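Side-chain contacts in transcriptional regulator (Vibrio vulnificus, PDB 4IVN), which binds N-acetylmannosamine 6-phosphate and, as a probable DNA-binding repressor of the RpiR family, regulates the nan genes of sialic acid catabolism: residues Q37-I41 with T42-R46; T54-R57 with L58-M62; L105-T108 with A109-I112; G234-F237 with A238-V241. One frame throughout, in Å; residues are numbered along the deposited sequence.

Interaction 1: residues Q37-I41 with T42-R46; sequences QFQTI and TDLAR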
# COMPACT_ATOMS: atom_id res chain seq x y z
N GLN A 37 10.88 10.37 -20.54
CA GLN A 37 9.97 10.71 -19.39
C GLN A 37 10.21 9.79 -18.20
O GLN A 37 10.06 10.17 -17.02
CB GLN A 37 8.49 10.49 -19.78
CG GLN A 37 8.00 11.20 -21.00
CD GLN A 37 6.52 10.92 -21.25
OE1 GLN A 37 6.15 9.97 -21.95
NE2 GLN A 37 5.68 11.79 -20.75
N PHE A 38 10.58 8.56 -18.52
CA PHE A 38 10.70 7.53 -17.49
C PHE A 38 12.15 7.26 -17.11
O PHE A 38 12.38 6.32 -16.36
CB PHE A 38 9.96 6.23 -17.88
CG PHE A 38 8.58 6.48 -18.42
CD1 PHE A 38 7.54 6.87 -17.58
CD2 PHE A 38 8.30 6.29 -19.78
CE1 PHE A 38 6.25 7.12 -18.09
CE2 PHE A 38 7.03 6.53 -20.29
CZ PHE A 38 6.00 6.97 -19.44
N GLN A 39 13.11 8.10 -17.57
CA GLN A 39 14.52 7.86 -17.27
C GLN A 39 14.96 8.82 -16.19
O GLN A 39 14.47 9.94 -16.16
CB GLN A 39 15.41 8.13 -18.52
CG GLN A 39 15.19 7.08 -19.62
CD GLN A 39 16.16 7.21 -20.81
OE1 GLN A 39 17.25 7.77 -20.68
NE2 GLN A 39 15.76 6.67 -21.95
N THR A 40 15.90 8.37 -15.39
CA THR A 40 16.56 9.17 -14.39
C THR A 40 17.73 9.91 -15.02
O THR A 40 18.10 9.62 -16.16
CB THR A 40 17.09 8.31 -13.22
OG1 THR A 40 18.17 7.47 -13.68
CG2 THR A 40 15.93 7.49 -12.65
N ILE A 41 18.31 10.87 -14.30
CA ILE A 41 19.48 11.56 -14.89
C ILE A 41 20.55 10.51 -15.17
O ILE A 41 21.28 10.61 -16.20
CB ILE A 41 19.97 12.72 -14.01
CG1 ILE A 41 21.07 13.49 -14.73
CG2 ILE A 41 20.25 12.23 -12.58
CD1 ILE A 41 21.37 14.78 -13.99
N THR A 42 20.60 9.48 -14.29
CA THR A 42 21.65 8.41 -14.32
C THR A 42 21.46 7.57 -15.60
O THR A 42 22.41 7.29 -16.32
CB THR A 42 21.66 7.50 -13.05
OG1 THR A 42 21.43 8.30 -11.88
CG2 THR A 42 22.95 6.72 -12.86
N ASP A 43 20.21 7.31 -15.95
CA ASP A 43 19.93 6.61 -17.26
C ASP A 43 20.26 7.45 -18.47
O ASP A 43 20.90 6.95 -19.42
CB ASP A 43 18.42 6.33 -17.42
CG ASP A 43 17.93 5.22 -16.51
OD1 ASP A 43 18.62 4.18 -16.36
OD2 ASP A 43 16.80 5.38 -15.99
N LEU A 44 19.80 8.69 -18.49
CA LEU A 44 20.04 9.56 -19.69
C LEU A 44 21.55 9.70 -19.97
O LEU A 44 21.99 9.66 -21.13
CB LEU A 44 19.47 10.94 -19.45
CG LEU A 44 19.53 11.86 -20.67
CD1 LEU A 44 19.02 11.16 -21.91
CD2 LEU A 44 18.78 13.14 -20.41
N ALA A 45 22.32 9.83 -18.88
CA ALA A 45 23.76 9.87 -18.95
C ALA A 45 24.36 8.59 -19.52
O ALA A 45 25.18 8.64 -20.48
CB ALA A 45 24.38 10.22 -17.60
N ARG A 46 23.96 7.45 -18.97
CA ARG A 46 24.41 6.17 -19.50
C ARG A 46 24.01 5.93 -20.94
O ARG A 46 24.83 5.51 -21.76
CB ARG A 46 23.79 5.01 -18.69
CG ARG A 46 24.28 4.84 -17.28
CD ARG A 46 23.44 3.74 -16.62
NE ARG A 46 24.02 2.39 -16.77
CZ ARG A 46 23.61 1.44 -17.62
NH1 ARG A 46 22.58 1.60 -18.46
NH2 ARG A 46 24.23 0.29 -17.60
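The amide of Q39 and the carboxylate of D43 stand almost perpendicular, their planes 89° apart, and the two side chains meet through their stems, with Q39 CB 3.7 Å from D43 CB. At the carboxylate, the backbone N of T40 reaches D43 OD2 on its anti side, 24° out of the carboxylate plane, at 3.2 Å. The bond is answered in the other direction by D43 N, which donates to T40 OG1 at 3.1 Å. This reciprocal pair is a capping box, with T40 as N-cap of helix 41-48. A chi1 of 68° sets OG1 between the backbone N and the carbonyl carbon of T40, facing the first turn; the same hydroxyl also bonds to H212 O. The turn itself closes through L44 N to T40 O (3.0 Å) and A45 N to I41 O (3.0 Å). The amide oxygen OE1 of Q39 rests 3.5 Å from L44 CA, while NE2 is bound by Y28 OH and D35 OD2 of helix 20-36. Lying at a helix N-terminus, the D43 carboxylate is probably stabilised in its charged form. L44 packs on Y28 and I29 of helix 20-36 and on V55 of helix 52-61, I41 meets V56 and Y67, and D43 touches I210 and H212 in a loop leading from the sheet of the SIS domain.

Interaction 2: residues T54-R57 with L58-M62; sequences TVVR and LCRDM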
# COMPACT_ATOMS: atom_id res chain seq x y z
N THR A 54 26.97 16.83 -18.25
CA THR A 54 26.64 17.20 -19.63
C THR A 54 25.11 17.33 -19.77
O THR A 54 24.60 18.31 -20.30
CB THR A 54 27.20 16.19 -20.65
OG1 THR A 54 28.61 16.06 -20.49
CG2 THR A 54 26.91 16.67 -22.09
N VAL A 55 24.39 16.35 -19.20
CA VAL A 55 22.93 16.32 -19.30
C VAL A 55 22.38 17.57 -18.60
O VAL A 55 21.52 18.25 -19.14
CB VAL A 55 22.39 15.02 -18.64
CG1 VAL A 55 20.87 14.97 -18.63
CG2 VAL A 55 22.94 13.79 -19.35
N VAL A 56 22.93 17.86 -17.40
CA VAL A 56 22.50 19.02 -16.63
C VAL A 56 22.75 20.30 -17.43
O VAL A 56 21.86 21.17 -17.51
CB VAL A 56 23.22 19.12 -15.25
CG1 VAL A 56 22.83 20.40 -14.57
CG2 VAL A 56 22.87 17.95 -14.31
N ARG A 57 23.94 20.41 -18.04
CA ARG A 57 24.27 21.60 -18.80
C ARG A 57 23.30 21.78 -19.95
O ARG A 57 22.82 22.89 -20.18
CB ARG A 57 25.75 21.61 -19.26
CG ARG A 57 26.27 23.00 -19.61
CD ARG A 57 27.74 22.97 -20.06
NE ARG A 57 28.29 21.62 -19.94
CZ ARG A 57 29.06 21.02 -20.85
NH1 ARG A 57 29.42 21.67 -21.96
NH2 ARG A 57 29.48 19.77 -20.63
N LEU A 58 22.96 20.71 -20.66
CA LEU A 58 21.91 20.81 -21.69
C LEU A 58 20.60 21.39 -21.07
O LEU A 58 20.04 22.41 -21.53
CB LEU A 58 21.69 19.43 -22.35
CG LEU A 58 20.54 19.34 -23.36
CD1 LEU A 58 20.84 20.22 -24.55
CD2 LEU A 58 20.30 17.94 -23.89
N CYS A 59 20.10 20.72 -20.00
CA CYS A 59 18.94 21.19 -19.29
C CYS A 59 19.03 22.67 -18.96
O CYS A 59 18.10 23.43 -19.30
CB CYS A 59 18.67 20.30 -18.01
SG CYS A 59 18.26 18.64 -18.64
N ARG A 60 20.11 23.12 -18.33
CA ARG A 60 20.14 24.53 -17.95
C ARG A 60 20.31 25.47 -19.15
O ARG A 60 19.72 26.55 -19.17
CB ARG A 60 21.21 24.79 -16.90
CG ARG A 60 20.94 24.01 -15.65
CD ARG A 60 21.94 24.35 -14.56
NE ARG A 60 21.58 23.56 -13.38
CZ ARG A 60 22.42 23.12 -12.44
NH1 ARG A 60 23.72 23.36 -12.53
NH2 ARG A 60 21.95 22.42 -11.40
N ASP A 61 21.03 25.02 -20.18
CA ASP A 61 21.20 25.83 -21.39
C ASP A 61 19.85 26.09 -21.98
O ASP A 61 19.65 27.11 -22.69
CB ASP A 61 22.09 25.14 -22.42
CG ASP A 61 23.56 25.26 -22.10
OD1 ASP A 61 23.91 25.90 -21.09
OD2 ASP A 61 24.38 24.72 -22.86
N MET A 62 18.92 25.19 -21.71
CA MET A 62 17.61 25.29 -22.35
C MET A 62 16.70 26.07 -21.46
O MET A 62 15.53 26.19 -21.78
CB MET A 62 17.01 23.95 -22.62
CG MET A 62 17.96 23.03 -23.36
SD MET A 62 16.82 22.39 -24.54
CE MET A 62 16.78 23.84 -25.61
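V56 and R60 sit one turn apart on helix 52-61, the second helix of the helix-turn-helix pair that begins with helix 41-48. Their side chains run alongside each other in the same direction, and the methyl CG1 of V56 lies over the centre of one face of the R60 guanidinium, 3.5 Å from R60 CZ. V56 offers that methyl because its CG1 is trans to the backbone N (chi1 175°), while R60 runs extended from CG to NE. The guanidinium is held at its root by a hydrogen bond from NE to K65 O, beyond the end of the helix, which probably limits its rotation over V56. R57 and D61 form a second such pair, but a looser one: R57 CG is 4.0 Å from D61 OD1, the two charged planes are 85° apart, and R57 NE stays 5.8 Å from D61 OD2, so no salt bridge forms. The D61 carboxylate lies near R57 O (CG 3.1 Å away), acceptor beside acceptor with no bond between them; that oxygen is bonded by D61 N. Below the side chains the regular ladder runs from L58 N to T54 O (2.9 Å), through C59 N to V55 O, to R60 N bonded to V56 O (2.7 Å). The inward side of the helix carries L58 against V25 and I29, V55 against L44, and C59 against F70. A helix with one buried apolar flank and another lined by arginines fits the second helix of a helix-turn-helix domain, probably the one that reads DNA.

Interaction 3: residues L105-T108 with A109-I112; sequences LQDT and AKLI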
# COMPACT_ATOMS: atom_id res chain seq x y z
N LEU A 105 2.55 -6.93 -11.74
CA LEU A 105 2.94 -8.01 -10.83
C LEU A 105 3.68 -9.06 -11.60
O LEU A 105 4.73 -9.51 -11.18
CB LEU A 105 1.70 -8.60 -10.16
CG LEU A 105 1.11 -7.68 -9.06
CD1 LEU A 105 -0.31 -8.17 -8.77
CD2 LEU A 105 1.97 -7.82 -7.81
N GLN A 106 3.17 -9.44 -12.75
CA GLN A 106 3.83 -10.52 -13.46
C GLN A 106 5.18 -10.06 -13.98
O GLN A 106 6.17 -10.78 -13.85
CB GLN A 106 2.93 -11.04 -14.56
CG GLN A 106 1.63 -11.62 -14.01
CD GLN A 106 0.67 -12.01 -15.12
OE1 GLN A 106 0.62 -11.40 -16.22
NE2 GLN A 106 -0.08 -13.05 -14.86
N ASP A 107 5.23 -8.87 -14.55
CA ASP A 107 6.53 -8.30 -14.92
C ASP A 107 7.53 -8.21 -13.80
O ASP A 107 8.68 -8.57 -14.00
CB ASP A 107 6.37 -6.94 -15.59
CG ASP A 107 5.70 -7.05 -16.93
OD1 ASP A 107 5.62 -8.18 -17.47
OD2 ASP A 107 5.26 -6.02 -17.45
N THR A 108 7.11 -7.71 -12.62
CA THR A 108 7.99 -7.65 -11.44
C THR A 108 8.52 -9.03 -11.01
O THR A 108 9.74 -9.22 -10.78
CB THR A 108 7.27 -6.92 -10.25
OG1 THR A 108 7.00 -5.57 -10.64
CG2 THR A 108 8.14 -6.88 -9.01
N ALA A 109 7.60 -10.00 -10.92
CA ALA A 109 7.98 -11.41 -10.71
C ALA A 109 9.04 -11.90 -11.66
O ALA A 109 9.95 -12.55 -11.19
CB ALA A 109 6.78 -12.38 -10.68
N LYS A 110 8.97 -11.62 -12.97
CA LYS A 110 9.98 -12.19 -13.85
C LYS A 110 11.31 -11.54 -13.65
O LYS A 110 12.32 -12.22 -13.73
CB LYS A 110 9.64 -12.08 -15.33
CG LYS A 110 8.26 -12.51 -15.76
CD LYS A 110 7.87 -11.73 -17.01
CE LYS A 110 6.83 -12.47 -17.86
NZ LYS A 110 6.80 -11.90 -19.24
N LEU A 111 11.31 -10.22 -13.40
CA LEU A 111 12.49 -9.39 -13.16
C LEU A 111 13.21 -9.62 -11.84
O LEU A 111 14.32 -9.20 -11.72
CB LEU A 111 12.08 -7.90 -13.08
CG LEU A 111 11.54 -7.08 -14.25
CD1 LEU A 111 11.34 -5.63 -13.75
CD2 LEU A 111 12.44 -7.16 -15.48
N ILE A 112 12.56 -10.19 -10.83
CA ILE A 112 13.19 -10.27 -9.50
C ILE A 112 14.53 -11.01 -9.57
O ILE A 112 14.63 -12.02 -10.16
CB ILE A 112 12.24 -10.82 -8.38
CG1 ILE A 112 11.51 -9.65 -7.73
CG2 ILE A 112 13.01 -11.60 -7.33
CD1 ILE A 112 10.11 -10.01 -7.27
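L105 to L111 form the last turns of helix 93-111 and I112 is the first residue beyond it; A109 N bonds to L105 O at 2.9 Å and L111 N to D107 O at 3.2 Å, before the ladder frays into a weak bond from I112 N to T108 O with an N-H...O angle of only 121°. Across this fraying end T108 and I112 still touch, the methyl T108 CG2 lying 4.1 Å from I112 CD1, with the side chains set at a slant. The methyl can turn to I112 because it lies trans to the backbone N, which places OG1 beside that N (chi1 -63°); the hydroxyl is hydrogen-bonded to S104 O, one turn back, and to A226 N. Aliphatic carbons also pack on carbonyl oxygens of the preceding turn: L111 CG approaches D107 O to 3.2 Å, and K110 CG approaches Q106 O to 3.3 Å. K110 then continues as a nearly extended chain whose NZ stops 4.3 Å from D107 OD1, beyond a salt bridge. The firm ionic partner of D107 is R227, which pairs with OD2. One flank of the turn faces the second subunit, where L105 meets L105, Q106 meets V102, A109 meets A98 and I112 meets C94 of that subunit; T108 and I112 also lie on L246 of helix 237-257. The polar grip therefore rests on R227, A226 and S104, while K110 probably adds no more than a weak electrostatic pull on the D107 carboxylate.

Interaction 4: residues G234-F237 with A238-V241; sequences GGAF and ASKV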
# COMPACT_ATOMS: atom_id res chain seq x y z
N GLY A 234 3.45 9.61 -10.92
CA GLY A 234 3.99 9.17 -9.67
C GLY A 234 2.83 8.52 -8.93
O GLY A 234 1.68 8.91 -9.12
N GLY A 235 3.14 7.53 -8.12
CA GLY A 235 2.05 6.94 -7.32
C GLY A 235 1.12 5.97 -8.02
O GLY A 235 0.30 5.40 -7.30
N ALA A 236 1.25 5.77 -9.36
CA ALA A 236 0.40 4.90 -10.13
C ALA A 236 0.33 3.53 -9.45
O ALA A 236 1.35 2.97 -8.98
CB ALA A 236 0.93 4.70 -11.60
N PHE A 237 -0.85 2.95 -9.45
CA PHE A 237 -0.98 1.69 -8.71
C PHE A 237 -0.14 0.58 -9.40
O PHE A 237 0.42 -0.25 -8.75
CB PHE A 237 -2.46 1.35 -8.61
CG PHE A 237 -2.77 0.04 -7.96
CD1 PHE A 237 -2.25 -0.31 -6.71
CD2 PHE A 237 -3.60 -0.89 -8.64
CE1 PHE A 237 -2.59 -1.52 -6.10
CE2 PHE A 237 -3.93 -2.09 -8.01
CZ PHE A 237 -3.43 -2.42 -6.78
N ALA A 238 -0.00 0.64 -10.71
CA ALA A 238 0.79 -0.36 -11.36
C ALA A 238 2.31 -0.27 -10.94
O ALA A 238 2.99 -1.31 -10.86
CB ALA A 238 0.57 -0.34 -12.88
N SER A 239 2.79 0.91 -10.59
CA SER A 239 4.16 1.05 -10.06
C SER A 239 4.26 0.61 -8.58
O SER A 239 5.22 -0.09 -8.20
CB SER A 239 4.64 2.47 -10.18
OG SER A 239 4.71 2.75 -11.56
N LYS A 240 3.28 0.96 -7.78
CA LYS A 240 3.32 0.64 -6.38
C LYS A 240 3.04 -0.86 -6.13
O LYS A 240 3.54 -1.43 -5.18
CB LYS A 240 2.28 1.46 -5.60
CG LYS A 240 2.49 3.00 -5.64
CD LYS A 240 3.89 3.48 -5.09
CE LYS A 240 4.86 3.83 -6.21
NZ LYS A 240 6.12 4.51 -5.64
N VAL A 241 2.25 -1.48 -7.00
CA VAL A 241 1.87 -2.85 -6.74
C VAL A 241 3.11 -3.72 -6.85
O VAL A 241 3.30 -4.65 -6.07
CB VAL A 241 0.67 -3.32 -7.59
CG1 VAL A 241 1.12 -3.69 -9.00
CG2 VAL A 241 0.02 -4.54 -6.91
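F237 and V241 meet one turn apart at the start of helix 237-257: V241 CB stands over one face of the F237 ring, offset toward its rim, 4.0 Å from CE1 of F237. The ring reaches that place because CG of F237 is trans to its backbone N (chi1 176°), which carries it along the helix, and the V241 methyl CG2 lies 4.1 Å from F237 CZ. The turn beneath is tied by V241 N to F237 O at 2.8 Å. Beyond the contact the ring packs on A101 of helix 93-111 and on Y144 of the second subunit, and V241 meets its own counterpart there. With CG beside the backbone N (chi1 -62°), CG of K240 lies 3.6 Å from G235 O and 3.5 Å from A236 O; bends at chi2 and chi3 then turn the chain toward the ligand pocket, where NZ is hydrogen-bonded to S183 OG and makes a long, weak ion pair with E229. G235 O itself is hydrogen-bonded to Y144 OH of the second subunit. A236, the N-cap residue, receives K240 N on its carbonyl O at 3.0 Å and a weaker bond from S239 N. G235 has a positive phi of 78°, a backbone shape that suits glycine, and its N donates to E229 OE2. G234 itself touches the bound N-acetylmannosamine 6-phosphate, and the side chain of K240 comes within about 4 Å of it. A glycine-rich loop running into a helix N-terminus beside a phosphosugar is in keeping with the SIS fold, whose pocket here lies close to the subunit interface.

Interactions 1 and 2 belong to one helix-turn-helix unit and pack directly, L44 CD2 lying 3.3 Å from V55 CG1 and I41 CD1 3.5 Å from V56 CG2. Interactions 3 and 4 touch through L105 CD2 and V241 O at 3.8 Å, and both reach the second subunit. The bound N-acetylmannosamine 6-phosphate lies between the two groups: interaction 4 lines its pocket, while the side chain of T40 in interaction 1 is about 8 Å away. Interactions 1 and 4 do not touch, their nearest atoms about 8 Å apart; with the K240 side chain about 4 Å from it, the ligand probably sits near where the two domains meet. Interaction 2 is remote, its centre about 29 Å from that of interaction 4.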